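Local coordinates for protein NUDIX hydrolase (Alicyclobacillus acidocaldarius subsp. acidocaldarius, PDB 3QSJ) that probably hydrolyses phosphorus-containing acid anhydrides as a member of the Nudix family and binds a calcium ion, at residues A[74-79]-A[155-160]. Residues are numbered along the deposited sequence; the frame is centred on the assembly and turned at random. Where two conformers were deposited one is given.
Sequences ALAVTA and RFFLCV
Phe157 lays one face of its ring against the backbone of the helix at Ala76, a worked example of how small residues let a helix settle on a sheet. The CA of Ala76 sits 3.9 Å from the ring centroid, 20° off the normal, which makes a CH-pi contact displaced toward the rim. CE2 approaches the N of Ala76 to 3.4 Å; across the ring the methyl of Ala76 reaches CE1, and that of Ala79 meets CD2 obliquely. With CG anti to the carbonyl carbon (chi1 -68°), the ring projects from the strand to the helix. Leu75 fills the space between this ring and the other strand residue that faces the helix here, Arg155: its CB is 4.0 Å from both Phe157 CE2 and Arg155 CB. Farther out, Leu75 and Arg155 cross at about a right angle, and the CD1 methyl lies over one face of the guanidinium, 3.3 Å from NH2. The arginine chain bends at chi2 and chi3, folding over this methyl, while its polar end forms salt bridges through NH1 to Asp72 and through NH2 to Asp71, at and just before the start of helix 72-87. Cutting Phe157 back to an alanine would probably leave a gap facing Ala76 and Ala79 and strip the CB of Leu75 of its aromatic neighbour. Strand 151-160, between strands 7-18 and 137-143, here packs against the helix of the Nudix alpha/beta/alpha fold that carries the calcium ligands Glu82 and Glu86. No hydrogen bond joins the two segments; apolar packing fits the helix to the strand, whereas the buried charge of Arg155 is met by aspartates at the helix's beginning, a pairing likely to favour the ionised forms of the aspartates.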
ATOM      1  N   ALA A  74      -0.488   5.379  12.482  1.00 15.22           N
ATOM      2  CA  ALA A  74      -1.761   5.692  11.796  1.00 15.03           C
ATOM      3  C   ALA A  74      -1.599   5.578  10.290  1.00 15.35           C
ATOM      4  O   ALA A  74      -2.484   5.045   9.635  1.00 15.75           O
ATOM      5  CB  ALA A  74      -2.245   7.102  12.135  1.00 18.00           C
ATOM      6  N   LEU A  75      -0.504   6.110   9.721  1.00 14.85           N
ATOM      7  CA  LEU A  75      -0.313   6.047   8.247  1.00 14.67           C
ATOM      8  C   LEU A  75      -0.097   4.601   7.746  1.00 16.32           C
ATOM      9  O   LEU A  75      -0.535   4.267   6.640  1.00 16.62           O
ATOM     10  CB  LEU A  75       0.818   7.034   7.820  1.00 15.32           C
ATOM     11  CG  LEU A  75       0.273   8.474   7.918  1.00 18.16           C
ATOM     12  CD1 LEU A  75       1.361   9.487   7.806  1.00 19.85           C
ATOM     13  CD2 LEU A  75      -0.746   8.747   6.797  1.00 16.29           C
ATOM     14  N   ALA A  76       0.499   3.728   8.587  1.00 14.61           N
ATOM     15  CA  ALA A  76       0.654   2.290   8.255  1.00 15.06           C
ATOM     16  C   ALA A  76      -0.735   1.700   8.103  1.00 17.16           C
ATOM     17  O   ALA A  76      -1.006   0.992   7.131  1.00 17.40           O
ATOM     18  CB  ALA A  76       1.416   1.529   9.343  1.00 14.62           C
ATOM     19  N   VAL A  77      -1.624   2.065   9.006  1.00 15.52           N
ATOM     20  CA  VAL A  77      -3.025   1.659   8.935  1.00 14.97           C
ATOM     21  C   VAL A  77      -3.693   2.187   7.666  1.00 16.44           C
ATOM     22  O   VAL A  77      -4.385   1.419   6.970  1.00 15.71           O
ATOM     23  CB  VAL A  77      -3.794   2.026  10.238  1.00 18.14           C
ATOM     24  CG1 VAL A  77      -5.292   1.793  10.036  1.00 19.02           C
ATOM     25  CG2 VAL A  77      -3.292   1.135  11.404  1.00 16.86           C
ATOM     26  N   THR A  78      -3.464   3.468   7.330  1.00 15.65           N
ATOM     27  CA  THR A  78      -4.033   4.057   6.100  1.00 15.35           C
ATOM     28  C   THR A  78      -3.632   3.156   4.944  1.00 15.65           C
ATOM     29  O   THR A  78      -4.450   2.786   4.141  1.00 16.46           O
ATOM     30  CB  THR A  78      -3.498   5.506   5.888  1.00 15.63           C
ATOM     31  OG1 THR A  78      -3.898   6.308   7.008  1.00 16.93           O
ATOM     32  CG2 THR A  78      -3.926   6.087   4.501  1.00 14.65           C
ATOM     33  N   ALA A  79      -2.357   2.809   4.867  1.00 15.15           N
ATOM     34  CA  ALA A  79      -1.850   1.977   3.770  1.00 16.30           C
ATOM     35  C   ALA A  79      -2.516   0.594   3.711  1.00 18.89           C
ATOM     36  O   ALA A  79      -2.929   0.148   2.631  1.00 17.75           O
ATOM     37  CB  ALA A  79      -0.338   1.857   3.872  1.00 16.13           C
ATOM     38  N   ARG A 155       3.319   8.640   2.882  1.00 16.07           N
ATOM     39  CA  ARG A 155       4.181   7.761   3.671  1.00 14.88           C
ATOM     40  C   ARG A 155       4.179   6.414   2.971  1.00 16.10           C
ATOM     41  O   ARG A 155       3.118   5.872   2.728  1.00 17.70           O
ATOM     42  CB  ARG A 155       3.648   7.615   5.100  1.00 15.06           C
ATOM     43  CG  ARG A 155       4.755   7.372   6.162  1.00 17.87           C
ATOM     44  CD  ARG A 155       5.712   8.574   6.397  1.00 16.79           C
ATOM     45  NE  ARG A 155       4.996   9.824   6.615  1.00 18.85           N
ATOM     46  CZ  ARG A 155       4.687  10.349   7.816  1.00 24.18           C
ATOM     47  NH1 ARG A 155       5.019   9.710   8.942  1.00 19.78           N
ATOM     48  NH2 ARG A 155       4.009  11.478   7.895  1.00 17.99           N
ATOM     49  N   PHE A 156       5.348   5.856   2.668  1.00 14.56           N
ATOM     50  CA  PHE A 156       5.442   4.573   1.966  1.00 13.43           C
ATOM     51  C   PHE A 156       5.886   3.460   2.985  1.00 16.54           C
ATOM     52  O   PHE A 156       6.850   3.608   3.726  1.00 16.66           O
ATOM     53  CB  PHE A 156       6.555   4.659   0.867  1.00 14.93           C
ATOM     54  CG  PHE A 156       6.068   5.401  -0.357  1.00 17.65           C
ATOM     55  CD1 PHE A 156       5.671   4.707  -1.486  1.00 22.29           C
ATOM     56  CD2 PHE A 156       5.875   6.780  -0.321  1.00 18.62           C
ATOM     57  CE1 PHE A 156       5.132   5.386  -2.617  1.00 23.80           C
ATOM     58  CE2 PHE A 156       5.329   7.463  -1.453  1.00 23.05           C
ATOM     59  CZ  PHE A 156       4.953   6.754  -2.566  1.00 22.26           C
ATOM     60  N   PHE A 157       5.199   2.335   2.934  1.00 14.09           N
ATOM     61  CA  PHE A 157       5.471   1.182   3.764  1.00 14.41           C
ATOM     62  C   PHE A 157       5.676  -0.003   2.857  1.00 16.11           C
ATOM     63  O   PHE A 157       5.024  -0.133   1.781  1.00 16.12           O
ATOM     64  CB  PHE A 157       4.286   0.904   4.739  1.00 14.13           C
ATOM     65  CG  PHE A 157       4.186   2.004   5.756  1.00 14.79           C
ATOM     66  CD1 PHE A 157       4.977   1.982   6.909  1.00 16.30           C
ATOM     67  CD2 PHE A 157       3.301   3.056   5.571  1.00 15.78           C
ATOM     68  CE1 PHE A 157       4.867   3.006   7.862  1.00 18.42           C
ATOM     69  CE2 PHE A 157       3.217   4.092   6.511  1.00 16.82           C
ATOM     70  CZ  PHE A 157       4.091   4.113   7.587  1.00 15.26           C
ATOM     71  N   LEU A 158       6.501  -0.908   3.342  1.00 13.42           N
ATOM     72  CA  LEU A 158       6.776  -2.162   2.638  1.00 12.42           C
ATOM     73  C   LEU A 158       6.310  -3.351   3.517  1.00 16.63           C
ATOM     74  O   LEU A 158       6.498  -3.307   4.734  1.00 15.11           O
ATOM     75  CB  LEU A 158       8.318  -2.253   2.454  1.00 13.85           C
ATOM     76  CG  LEU A 158       8.826  -3.490   1.725  1.00 17.62           C
ATOM     77  CD1 LEU A 158       8.586  -3.315   0.188  1.00 17.07           C
ATOM     78  CD2 LEU A 158      10.364  -3.631   1.911  1.00 20.53           C
ATOM     79  N   CYS A 159       5.778  -4.422   2.894  0.73 14.52           N
ATOM     80  CA  CYS A 159       5.470  -5.670   3.601  0.73 13.37           C
ATOM     81  C   CYS A 159       5.575  -6.798   2.634  0.73 15.99           C
ATOM     82  O   CYS A 159       5.667  -6.586   1.421  0.73 15.48           O
ATOM     83  CB  CYS A 159       4.133  -5.650   4.321  0.73 14.21           C
ATOM     84  SG  CYS A 159       2.723  -5.607   3.196  0.73 18.74           S
ATOM     85  N   VAL A 160       5.650  -8.008   3.170  1.00 14.27           N
ATOM     86  CA  VAL A 160       5.841  -9.175   2.313  1.00 14.96           C
ATOM     87  C   VAL A 160       4.506  -9.917   2.202  1.00 20.49           C
ATOM     88  O   VAL A 160       3.816 -10.113   3.217  1.00 20.05           O
ATOM     89  CB  VAL A 160       6.920 -10.084   2.955  1.00 21.32           C
ATOM     90  CG1 VAL A 160       7.097 -11.372   2.130  1.00 23.00           C
ATOM     91  CG2 VAL A 160       8.226  -9.340   3.030  1.00 21.86           C
TER